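Iminosuccinate reductase (PDB 6RQA) catalyses the NADH-dependent reduction of iminosuccinate to L-aspartate, regenerating the amino donor of the beta-hydroxyaspartate cycle during glyoxylate assimilation. Local coordinates at residues G90-N95 against I102-T107; P59-A64 against Y72-G77; L127-T132 against G157-F162; S106-F111 against Q318-A323. All coordinates share one frame; numbering follows the deposited sequence.

Interaction 1: G90-N95 against I102-T107; sequences GGYWPN and INHQST
Gly91 and Gln105 form a hydrogen-bonded antiparallel pair in the hairpin of strands 84-92 and 104-111. Gly91 N gives a bond of 2.6 Å to Gln105 O, and Gln105 N returns one of 2.9 Å to Gly91 O. Just past the end of strand 84-92, Trp93 N adds a nearly straight bond of 2.8 Å to Asn103 O.

Tyr92 and His104 lie opposite in a non-hydrogen-bonded pair with both side chains on one side of the sheet, and they make a T-shaped stack: the Tyr92 edge at CD1 lies over the imidazole face, toward its rim, 3.3 Å from His104 CE1. The ring planes stand 62° apart. Tyr92 keeps CG anti to its backbone N (chi1 -174°), which carries the phenol beside Asn103, where Asn103 ND2 donates a weak bond of 3.3 Å to Tyr92 OH.

Two further polar groups act away from the strand pairing. Gln105 folds back so that NE2 donates to Ile102 O at 2.9 Å, with the acceptor in the plane of the amide, while Trp93 NE1 bonds to Pro113 O of the second subunit.

His104 also touches NAD, so strand pairing and the tyrosine edge probably help to set the orientation of an imidazole lining the cofactor pocket, while Trp93 ties the same hairpin to the dimer partner.

Interaction 2: P59-A64 against Y72-G77; sequences PVVREA and YGFKGG
Val61 and Phe74 pack alongside each other on the buried side of the antiparallel hairpin of strands 55-64 and 71-79, at one edge of this chain's mixed sheet, with Val61 CB 3.6 Å from Phe74 CD2. With CG1 of Val61 anti to the backbone N (chi1 176°), both methyls are set against the CD2 corner of the phenyl ring. Tyr72 OH comes to the ring edge of Phe74, in its plane.

On the other side of the sheet Val60 CG1 rests 3.9 Å from Lys75 CG. Lys75, extended beyond CG, sends NZ to a weak bond with Gly314 O, and Arg62, likewise stretched, reaches Asp243 O beside the NAD site. In Glu63 a bend at chi2 (-70°) turns the carboxylate away from strand 71-79, and OE1 meets Tyr56 OH of the second subunit.

At Glu63 the backbones pair directly: N bonds to Tyr72 O at 2.6 Å and O accepts from Tyr72 N at 2.8 Å. The Val61-Phe74 backbone bonds are bent, and near Pro59 a water bridges the strands, donating to Pro59 O, weakly to Phe74 O, and accepting from Gly76 N.

Apolar groups and Glu63 thus serve the core and subunit interface, while the extended cationic chains reach toward the cofactor domain.

Interaction 3: L127-T132 against G157-F162; sequences LTALRT and GHQSAF. With NAD (nicotinamide-adenine-dinucleotide), chain C.
Gln159 touches two very different partners with one amide: its NE2 lies 4.0 Å from Ala129 CA on helix 125-143 and 3.2 Å from C5N of the nicotinamide ring of NAD. The side chain is extended beyond CG (chi2 -171°), which carries the amide to that ring. The helix that bears it, 158-170, follows strand 150-154 of the parallel sheet in the Rossmann-type dinucleotide-binding fold, and its N-terminal end faces the pyrophosphate. There His158 N donates to NAD O2A at 2.9 Å and Gln159 N to NAD O1N at 3.2 Å, both bonds almost straight, so successive backbone amides each hold one phosphate.

The rest of the helix contact is apolar; the axes of segments 127-132 and 158-162 cross at -51°. Ala129 CB sits over one face of the Phe162 ring in a CH-pi contact, 4.0 Å from its centroid. Leu130 CD2 approaches the same ring obliquely at CD1.

Helix 125-143 reaches the cofactor too: Arg131 presents the edge of its guanidinium to the carboxamide oxygen.

Thr132 sits beside the reactive part of the ring, its OG1 donating to Thr128 O at 2.6 Å, on the opposite face of that carbonyl from Thr132 N, and lying 3.2 Å from NAD C4N.

Interaction 4: S106-F111 against Q318-A323; sequences STVFLF and QDLAVA
Val108 CG1 meets two residues of helix 316-333 at once, with Ala323 CB at 3.6 Å and Leu320 CD2 at 3.9 Å. The Val108 rotamer (chi1 -179°) turns CG1 to this pair and leaves CG2 facing Asp319 CB at 4.1 Å. Two residues along the strand, Leu110 and Leu320 run antiparallel to one another, side chain beside side chain, their CD2 methyls 3.7 Å apart. Leu320 CD2 therefore touches both strand residues. The axes of segments 106-111 and 318-323 cross at -73° and come within 8.9 Å, so the helix turn lies across the strand.

The next shell packs round both elements. Leu127 of helix 125-143 touches Ala323, and Leu320 rests on Val84 of strand 84-92. Val108 is held in the sheet through backbone pairing with Val122, while Phe109, pointing away from the helix, stacks its ring on Phe109 of the second subunit.

Beyond the CB that touches Val108, the carboxylate of Asp319 turns to charged partners: OD1 forms salt bridges with Arg131 NE and Lys88 NZ.

Within one helix turn, then, methyl contacts seat the helix against the sheet, and an adjacent acidic group joins an NAD-binding arginine to the lysine that is probably the proton donor/acceptor.

How the interactions relate
From the N terminus, interaction 2 comes first, closing the short hairpin of strands 55-64 and 71-79. Interaction 1 then closes the hairpin of strands 84-92 and 104-111; the two join edge to edge in one mixed sheet, where Gly90 O probably bonds to Gly73 N. Interaction 4 starts on Ser106 and Thr107, where interaction 1 ends, and closes a loop of over 200 residues by bringing helix 316-333 back onto the sheet. Interaction 3 is nested inside that loop and links helix 125-143 to the first helix of the cofactor-binding domain. Arg131 and Asp319 bridge interactions 3 and 4, while interactions 1, 2 and 4 all reach the second subunit.

Interaction 1: G90-N95 against I102-T107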
# COMPACT_ATOMS: atom_id res chain seq x y z
N GLY A 90 -5.64 -5.10 -2.76
CA GLY A 90 -6.70 -6.07 -2.65
C GLY A 90 -6.26 -7.32 -1.93
O GLY A 90 -5.33 -7.27 -1.11
N GLY A 91 -6.90 -8.45 -2.22
CA GLY A 91 -6.52 -9.70 -1.59
C GLY A 91 -7.55 -10.80 -1.68
O GLY A 91 -8.11 -11.05 -2.76
N TYR A 92 -7.83 -11.46 -0.56
CA TYR A 92 -8.62 -12.68 -0.53
C TYR A 92 -9.75 -12.54 0.47
O TYR A 92 -9.50 -12.35 1.66
CB TYR A 92 -7.73 -13.88 -0.18
CG TYR A 92 -8.43 -15.22 -0.27
CD1 TYR A 92 -8.57 -15.87 -1.49
CD2 TYR A 92 -8.93 -15.84 0.87
CE1 TYR A 92 -9.20 -17.10 -1.58
CE2 TYR A 92 -9.56 -17.07 0.79
CZ TYR A 92 -9.70 -17.69 -0.44
OH TYR A 92 -10.32 -18.91 -0.52
N TRP A 93 -10.99 -12.63 -0.02
CA TRP A 93 -12.17 -12.66 0.83
C TRP A 93 -12.75 -14.08 0.83
O TRP A 93 -13.37 -14.49 -0.16
CB TRP A 93 -13.22 -11.65 0.35
CG TRP A 93 -13.10 -10.31 1.00
CD1 TRP A 93 -13.99 -9.73 1.85
CD2 TRP A 93 -12.02 -9.38 0.86
NE1 TRP A 93 -13.54 -8.49 2.24
CE2 TRP A 93 -12.33 -8.25 1.64
CE3 TRP A 93 -10.82 -9.38 0.13
CZ2 TRP A 93 -11.49 -7.14 1.73
CZ3 TRP A 93 -9.99 -8.28 0.22
CH2 TRP A 93 -10.32 -7.18 1.02
N PRO A 94 -12.56 -14.85 1.90
CA PRO A 94 -12.96 -16.27 1.86
C PRO A 94 -14.46 -16.50 1.74
O PRO A 94 -14.87 -17.58 1.31
CB PRO A 94 -12.43 -16.83 3.19
CG PRO A 94 -11.39 -15.84 3.64
CD PRO A 94 -11.87 -14.51 3.15
N ASN A 95 -15.29 -15.52 2.11
CA ASN A 95 -16.74 -15.70 2.13
C ASN A 95 -17.43 -14.92 1.02
O ASN A 95 -18.64 -14.67 1.11
CB ASN A 95 -17.30 -15.31 3.49
CG ASN A 95 -16.46 -15.83 4.63
OD1 ASN A 95 -16.00 -15.07 5.49
ND2 ASN A 95 -16.23 -17.14 4.65
N ILE A 102 -16.10 -13.68 -6.76
CA ILE A 102 -14.95 -14.55 -6.56
C ILE A 102 -14.17 -14.08 -5.33
O ILE A 102 -14.25 -12.92 -4.91
CB ILE A 102 -14.05 -14.60 -7.80
CG1 ILE A 102 -13.44 -13.23 -8.09
CG2 ILE A 102 -14.86 -15.07 -9.01
CD1 ILE A 102 -12.53 -13.21 -9.30
N ASN A 103 -13.43 -15.02 -4.73
CA ASN A 103 -12.75 -14.71 -3.47
C ASN A 103 -11.58 -13.76 -3.67
O ASN A 103 -11.29 -12.93 -2.80
CB ASN A 103 -12.29 -16.00 -2.79
CG ASN A 103 -13.44 -16.88 -2.35
OD1 ASN A 103 -14.59 -16.43 -2.24
ND2 ASN A 103 -13.15 -18.15 -2.08
N HIS A 104 -10.89 -13.86 -4.81
CA HIS A 104 -9.75 -13.00 -5.10
C HIS A 104 -10.23 -11.69 -5.70
O HIS A 104 -10.90 -11.68 -6.74
CB HIS A 104 -8.78 -13.71 -6.05
CG HIS A 104 -8.05 -14.85 -5.43
ND1 HIS A 104 -7.04 -14.67 -4.50
CD2 HIS A 104 -8.16 -16.19 -5.61
CE1 HIS A 104 -6.57 -15.84 -4.13
NE2 HIS A 104 -7.23 -16.78 -4.79
N GLN A 105 -9.89 -10.58 -5.05
CA GLN A 105 -10.22 -9.24 -5.53
C GLN A 105 -8.96 -8.39 -5.48
O GLN A 105 -8.29 -8.32 -4.45
CB GLN A 105 -11.33 -8.60 -4.69
CG GLN A 105 -12.64 -9.37 -4.71
CD GLN A 105 -13.30 -9.36 -6.07
OE1 GLN A 105 -13.18 -8.40 -6.83
NE2 GLN A 105 -14.01 -10.44 -6.39
N SER A 106 -8.64 -7.73 -6.60
CA SER A 106 -7.45 -6.91 -6.67
C SER A 106 -7.64 -5.83 -7.72
O SER A 106 -8.50 -5.93 -8.60
CB SER A 106 -6.20 -7.75 -6.98
OG SER A 106 -6.31 -8.37 -8.25
N THR A 107 -6.83 -4.78 -7.61
CA THR A 107 -6.89 -3.63 -8.51
C THR A 107 -5.51 -3.01 -8.61
O THR A 107 -4.85 -2.79 -7.59
CB THR A 107 -7.90 -2.59 -8.01
OG1 THR A 107 -9.16 -3.23 -7.77
CG2 THR A 107 -8.08 -1.48 -9.03

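Interaction 2: P59-A64 against Y72-G77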
# COMPACT_ATOMS: atom_id res chain seq x y z
N PRO A 59 8.49 -3.48 -0.35
CA PRO A 59 8.11 -4.41 0.72
C PRO A 59 6.61 -4.64 0.74
O PRO A 59 5.82 -3.70 0.71
CB PRO A 59 8.59 -3.69 1.99
CG PRO A 59 9.70 -2.82 1.52
CD PRO A 59 9.31 -2.36 0.15
N VAL A 60 6.22 -5.91 0.77
CA VAL A 60 4.81 -6.28 0.64
C VAL A 60 4.09 -6.03 1.96
O VAL A 60 4.55 -6.45 3.03
CB VAL A 60 4.68 -7.75 0.20
CG1 VAL A 60 3.21 -8.16 0.17
CG2 VAL A 60 5.33 -7.96 -1.15
N VAL A 61 2.96 -5.34 1.89
CA VAL A 61 2.03 -5.25 3.01
C VAL A 61 0.98 -6.34 2.83
O VAL A 61 0.45 -6.53 1.73
CB VAL A 61 1.38 -3.86 3.08
CG1 VAL A 61 0.35 -3.81 4.19
CG2 VAL A 61 2.44 -2.79 3.29
N ARG A 62 0.69 -7.06 3.91
CA ARG A 62 -0.29 -8.14 3.86
C ARG A 62 -0.89 -8.26 5.25
O ARG A 62 -0.22 -8.73 6.18
CB ARG A 62 0.34 -9.46 3.42
CG ARG A 62 -0.65 -10.47 2.87
CD ARG A 62 0.05 -11.72 2.37
NE ARG A 62 -0.85 -12.59 1.62
CZ ARG A 62 -0.51 -13.78 1.13
NH1 ARG A 62 -1.40 -14.50 0.46
NH2 ARG A 62 0.72 -14.25 1.31
N GLU A 63 -2.15 -7.84 5.40
CA GLU A 63 -2.79 -7.73 6.70
C GLU A 63 -4.07 -8.56 6.74
O GLU A 63 -4.87 -8.53 5.80
CB GLU A 63 -3.11 -6.27 7.02
CG GLU A 63 -1.88 -5.38 7.12
CD GLU A 63 -1.04 -5.69 8.34
OE1 GLU A 63 -1.62 -5.87 9.43
OE2 GLU A 63 0.20 -5.76 8.20
N ALA A 64 -4.26 -9.29 7.83
CA ALA A 64 -5.53 -9.93 8.14
C ALA A 64 -6.34 -8.92 8.95
O ALA A 64 -6.21 -8.84 10.18
CB ALA A 64 -5.33 -11.24 8.89
N TYR A 72 -5.80 -8.54 3.15
CA TYR A 72 -5.71 -7.32 2.36
C TYR A 72 -4.31 -6.73 2.47
O TYR A 72 -3.69 -6.78 3.54
CB TYR A 72 -6.77 -6.30 2.80
CG TYR A 72 -6.75 -5.01 2.02
CD1 TYR A 72 -7.28 -4.96 0.73
CD2 TYR A 72 -6.23 -3.85 2.56
CE1 TYR A 72 -7.27 -3.78 0.01
CE2 TYR A 72 -6.22 -2.67 1.85
CZ TYR A 72 -6.74 -2.64 0.58
OH TYR A 72 -6.73 -1.46 -0.14
N GLY A 73 -3.82 -6.17 1.37
CA GLY A 73 -2.50 -5.59 1.38
C GLY A 73 -2.15 -4.99 0.03
O GLY A 73 -3.00 -4.88 -0.86
N PHE A 74 -0.88 -4.60 -0.11
CA PHE A 74 -0.39 -3.94 -1.30
C PHE A 74 0.90 -4.59 -1.77
O PHE A 74 1.71 -5.06 -0.97
CB PHE A 74 -0.14 -2.44 -1.06
CG PHE A 74 -1.03 -1.83 -0.02
CD1 PHE A 74 -2.39 -1.67 -0.26
CD2 PHE A 74 -0.51 -1.40 1.19
CE1 PHE A 74 -3.21 -1.10 0.69
CE2 PHE A 74 -1.33 -0.83 2.15
CZ PHE A 74 -2.68 -0.68 1.90
N LYS A 75 1.09 -4.60 -3.09
CA LYS A 75 2.34 -5.05 -3.72
C LYS A 75 2.79 -3.95 -4.68
O LYS A 75 2.36 -3.91 -5.84
CB LYS A 75 2.15 -6.39 -4.44
CG LYS A 75 2.04 -7.58 -3.50
CD LYS A 75 1.92 -8.89 -4.26
CE LYS A 75 1.88 -10.08 -3.32
NZ LYS A 75 1.73 -11.37 -4.06
N GLY A 76 3.64 -3.06 -4.19
CA GLY A 76 4.16 -1.98 -5.01
C GLY A 76 5.47 -2.34 -5.68
O GLY A 76 6.10 -3.35 -5.37
N GLY A 77 5.88 -1.48 -6.60
CA GLY A 77 7.13 -1.70 -7.32
C GLY A 77 7.39 -0.56 -8.28
O GLY A 77 6.53 0.30 -8.51
O HOH W 1 4.00 -2.81 -1.40

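Interaction 3: L127-T132 against G157-F162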
# COMPACT_ATOMS: atom_id res chain seq x y z
N LEU A 127 -6.07 -10.03 -14.67
CA LEU A 127 -4.65 -9.75 -14.86
C LEU A 127 -3.78 -10.65 -13.98
O LEU A 127 -2.73 -11.13 -14.42
CB LEU A 127 -4.36 -8.28 -14.57
CG LEU A 127 -4.80 -7.25 -15.61
CD1 LEU A 127 -4.30 -5.86 -15.24
CD2 LEU A 127 -4.31 -7.65 -16.99
N THR A 128 -4.22 -10.89 -12.74
CA THR A 128 -3.43 -11.72 -11.83
C THR A 128 -3.25 -13.13 -12.39
O THR A 128 -2.14 -13.67 -12.41
CB THR A 128 -4.09 -11.77 -10.46
OG1 THR A 128 -4.23 -10.44 -9.94
CG2 THR A 128 -3.25 -12.60 -9.49
N ALA A 129 -4.34 -13.75 -12.85
CA ALA A 129 -4.25 -15.10 -13.40
C ALA A 129 -3.38 -15.12 -14.65
O ALA A 129 -2.64 -16.08 -14.88
CB ALA A 129 -5.64 -15.64 -13.70
N LEU A 130 -3.46 -14.07 -15.47
CA LEU A 130 -2.68 -14.03 -16.70
C LEU A 130 -1.19 -13.92 -16.42
O LEU A 130 -0.39 -14.68 -16.98
CB LEU A 130 -3.15 -12.88 -17.58
CG LEU A 130 -4.51 -13.08 -18.27
CD1 LEU A 130 -4.88 -11.86 -19.08
CD2 LEU A 130 -4.48 -14.33 -19.15
N ARG A 131 -0.78 -12.98 -15.56
CA ARG A 131 0.64 -12.82 -15.29
C ARG A 131 1.20 -14.00 -14.50
O ARG A 131 2.38 -14.33 -14.64
CB ARG A 131 0.92 -11.50 -14.56
CG ARG A 131 0.19 -11.28 -13.24
CD ARG A 131 0.93 -11.87 -12.05
NE ARG A 131 0.56 -11.24 -10.79
CZ ARG A 131 0.84 -11.73 -9.59
NH1 ARG A 131 0.47 -11.08 -8.50
NH2 ARG A 131 1.49 -12.88 -9.49
N THR A 132 0.36 -14.65 -13.68
CA THR A 132 0.80 -15.86 -12.99
C THR A 132 1.06 -16.98 -13.99
O THR A 132 2.06 -17.69 -13.88
CB THR A 132 -0.25 -16.28 -11.96
OG1 THR A 132 -0.55 -15.18 -11.10
CG2 THR A 132 0.27 -17.45 -11.13
N GLY A 157 -7.93 -26.02 -10.30
CA GLY A 157 -8.67 -24.87 -9.83
C GLY A 157 -8.97 -23.87 -10.92
O GLY A 157 -8.88 -24.18 -12.11
N HIS A 158 -9.33 -22.65 -10.52
CA HIS A 158 -9.68 -21.61 -11.49
C HIS A 158 -8.50 -21.26 -12.38
O HIS A 158 -8.63 -21.17 -13.60
CB HIS A 158 -10.20 -20.37 -10.76
CG HIS A 158 -10.36 -19.17 -11.64
ND1 HIS A 158 -9.50 -18.10 -11.62
CD2 HIS A 158 -11.30 -18.87 -12.57
CE1 HIS A 158 -9.89 -17.20 -12.49
NE2 HIS A 158 -10.98 -17.64 -13.09
N GLN A 159 -7.32 -21.06 -11.77
CA GLN A 159 -6.16 -20.60 -12.53
C GLN A 159 -5.48 -21.72 -13.31
O GLN A 159 -4.62 -21.42 -14.15
CB GLN A 159 -5.15 -19.94 -11.59
CG GLN A 159 -5.68 -18.68 -10.94
CD GLN A 159 -4.60 -17.92 -10.19
OE1 GLN A 159 -3.52 -18.45 -9.95
NE2 GLN A 159 -4.89 -16.68 -9.83
N SER A 160 -5.83 -22.98 -13.06
CA SER A 160 -5.19 -24.09 -13.77
C SER A 160 -5.43 -24.01 -15.27
O SER A 160 -4.58 -24.42 -16.06
CB SER A 160 -5.68 -25.43 -13.22
OG SER A 160 -7.07 -25.58 -13.45
N ALA A 161 -6.59 -23.48 -15.68
CA ALA A 161 -6.86 -23.32 -17.11
C ALA A 161 -5.90 -22.31 -17.73
O ALA A 161 -5.36 -22.55 -18.82
CB ALA A 161 -8.31 -22.89 -17.33
N PHE A 162 -5.67 -21.18 -17.05
CA PHE A 162 -4.75 -20.18 -17.57
C PHE A 162 -3.33 -20.73 -17.63
O PHE A 162 -2.57 -20.42 -18.56
CB PHE A 162 -4.80 -18.92 -16.70
CG PHE A 162 -6.16 -18.30 -16.62
CD1 PHE A 162 -6.57 -17.38 -17.57
CD2 PHE A 162 -7.04 -18.65 -15.61
CE1 PHE A 162 -7.83 -16.81 -17.51
CE2 PHE A 162 -8.30 -18.08 -15.54
CZ PHE A 162 -8.69 -17.16 -16.49
PA NAD C . -8.81 -22.52 -6.38
O1A NAD C . -9.27 -22.66 -4.95
O2A NAD C . -9.58 -22.24 -7.63
O5B NAD C . -8.35 -24.17 -6.64
C5B NAD C . -7.70 -24.59 -5.50
C4B NAD C . -7.21 -26.00 -5.72
O4B NAD C . -6.40 -26.36 -4.61
C3B NAD C . -8.45 -26.88 -5.68
O3B NAD C . -8.87 -26.96 -7.00
C2B NAD C . -7.89 -28.20 -5.15
O2B NAD C . -7.38 -28.99 -6.16
C1B NAD C . -6.66 -27.71 -4.27
N9A NAD C . -7.00 -27.71 -2.84
C8A NAD C . -8.00 -27.01 -2.14
N7A NAD C . -7.99 -27.26 -0.83
C5A NAD C . -6.94 -28.18 -0.66
C6A NAD C . -6.41 -28.83 0.49
N6A NAD C . -6.97 -28.60 1.71
N1A NAD C . -5.35 -29.69 0.37
C2A NAD C . -4.85 -29.88 -0.89
N3A NAD C . -5.24 -29.32 -2.07
C4A NAD C . -6.30 -28.47 -1.90
O3 NAD C . -7.49 -21.65 -6.09
PN NAD C . -6.90 -20.89 -7.35
O1N NAD C . -6.75 -21.60 -8.68
O2N NAD C . -7.36 -19.51 -7.05
O5D NAD C . -5.18 -20.62 -7.00
C5D NAD C . -4.75 -21.71 -6.29
C4D NAD C . -3.44 -21.36 -5.63
O4D NAD C . -2.71 -20.47 -6.50
C3D NAD C . -3.78 -20.55 -4.34
O3D NAD C . -3.06 -21.14 -3.33
C2D NAD C . -3.27 -19.14 -4.67
O2D NAD C . -2.63 -18.50 -3.61
C1D NAD C . -2.14 -19.51 -5.67
N1N NAD C . -1.81 -18.30 -6.53
C2N NAD C . -0.49 -18.10 -6.78
C3N NAD C . -0.10 -17.01 -7.56
C7N NAD C . 1.36 -16.86 -7.79
O7N NAD C . 1.83 -15.94 -8.45
N7N NAD C . 2.18 -17.81 -7.22
C4N NAD C . -1.07 -16.15 -8.08
C5N NAD C . -2.42 -16.38 -7.80
C6N NAD C . -2.79 -17.48 -7.02

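Interaction 4: S106-F111 against Q318-A323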
# COMPACT_ATOMS: atom_id res chain seq x y z
N SER A 106 -8.64 -7.73 -6.60
CA SER A 106 -7.45 -6.91 -6.67
C SER A 106 -7.64 -5.83 -7.72
O SER A 106 -8.50 -5.93 -8.60
CB SER A 106 -6.20 -7.75 -6.98
OG SER A 106 -6.31 -8.37 -8.25
N THR A 107 -6.83 -4.78 -7.61
CA THR A 107 -6.89 -3.63 -8.51
C THR A 107 -5.51 -3.01 -8.61
O THR A 107 -4.85 -2.79 -7.59
CB THR A 107 -7.90 -2.59 -8.01
OG1 THR A 107 -9.16 -3.23 -7.77
CG2 THR A 107 -8.08 -1.48 -9.03
N VAL A 108 -5.07 -2.74 -9.84
CA VAL A 108 -3.77 -2.14 -10.09
C VAL A 108 -3.94 -0.64 -10.27
O VAL A 108 -4.80 -0.19 -11.04
CB VAL A 108 -3.10 -2.76 -11.33
CG1 VAL A 108 -1.72 -2.14 -11.55
CG2 VAL A 108 -2.98 -4.27 -11.17
N PHE A 109 -3.14 0.14 -9.55
CA PHE A 109 -3.11 1.59 -9.68
C PHE A 109 -1.74 2.00 -10.19
O PHE A 109 -0.73 1.74 -9.53
CB PHE A 109 -3.41 2.27 -8.34
CG PHE A 109 -4.69 1.80 -7.69
CD1 PHE A 109 -5.92 2.18 -8.20
CD2 PHE A 109 -4.65 1.00 -6.56
CE1 PHE A 109 -7.09 1.75 -7.59
CE2 PHE A 109 -5.81 0.57 -5.96
CZ PHE A 109 -7.04 0.95 -6.47
N LEU A 110 -1.71 2.62 -11.36
CA LEU A 110 -0.47 3.10 -11.95
C LEU A 110 -0.31 4.59 -11.67
O LEU A 110 -1.28 5.35 -11.65
CB LEU A 110 -0.45 2.85 -13.46
CG LEU A 110 -0.54 1.38 -13.90
CD1 LEU A 110 -0.47 1.27 -15.41
CD2 LEU A 110 0.57 0.57 -13.25
N PHE A 111 0.94 5.01 -11.45
CA PHE A 111 1.27 6.39 -11.16
C PHE A 111 2.33 6.88 -12.13
O PHE A 111 3.16 6.11 -12.61
CB PHE A 111 1.76 6.56 -9.71
CG PHE A 111 0.68 6.47 -8.68
CD1 PHE A 111 0.07 5.26 -8.39
CD2 PHE A 111 0.27 7.60 -7.98
CE1 PHE A 111 -0.93 5.18 -7.44
CE2 PHE A 111 -0.73 7.52 -7.03
CZ PHE A 111 -1.33 6.31 -6.76
N GLN A 318 5.04 -7.86 -11.80
CA GLN A 318 4.28 -8.64 -12.78
C GLN A 318 2.91 -8.03 -13.02
O GLN A 318 2.47 -7.91 -14.17
CB GLN A 318 4.16 -10.09 -12.31
CG GLN A 318 5.47 -10.84 -12.26
CD GLN A 318 5.39 -12.12 -11.45
OE1 GLN A 318 4.49 -12.29 -10.63
NE2 GLN A 318 6.32 -13.03 -11.69
N ASP A 319 2.22 -7.62 -11.95
CA ASP A 319 0.94 -6.94 -12.11
C ASP A 319 1.12 -5.60 -12.80
O ASP A 319 0.32 -5.23 -13.67
CB ASP A 319 0.28 -6.75 -10.74
CG ASP A 319 0.10 -8.05 -10.00
OD1 ASP A 319 -0.56 -8.97 -10.54
OD2 ASP A 319 0.62 -8.17 -8.86
N LEU A 320 2.16 -4.85 -12.44
CA LEU A 320 2.39 -3.55 -13.05
C LEU A 320 2.68 -3.67 -14.54
O LEU A 320 2.15 -2.90 -15.35
CB LEU A 320 3.54 -2.82 -12.35
CG LEU A 320 3.33 -2.46 -10.87
CD1 LEU A 320 4.55 -1.73 -10.33
CD2 LEU A 320 2.08 -1.62 -10.70
N ALA A 321 3.50 -4.65 -14.92
CA ALA A 321 3.87 -4.80 -16.32
C ALA A 321 2.67 -5.19 -17.18
O ALA A 321 2.50 -4.67 -18.29
CB ALA A 321 4.98 -5.84 -16.47
N VAL A 322 1.84 -6.10 -16.68
CA VAL A 322 0.70 -6.55 -17.48
C VAL A 322 -0.41 -5.50 -17.49
O VAL A 322 -1.20 -5.45 -18.43
CB VAL A 322 0.20 -7.91 -16.96
CG1 VAL A 322 -0.57 -7.76 -15.66
CG2 VAL A 322 -0.65 -8.61 -18.02
N ALA A 323 -0.47 -4.65 -16.47
CA ALA A 323 -1.49 -3.60 -16.44
C ALA A 323 -1.09 -2.42 -17.32
O ALA A 323 -1.95 -1.80 -17.96
CB ALA A 323 -1.74 -3.13 -15.01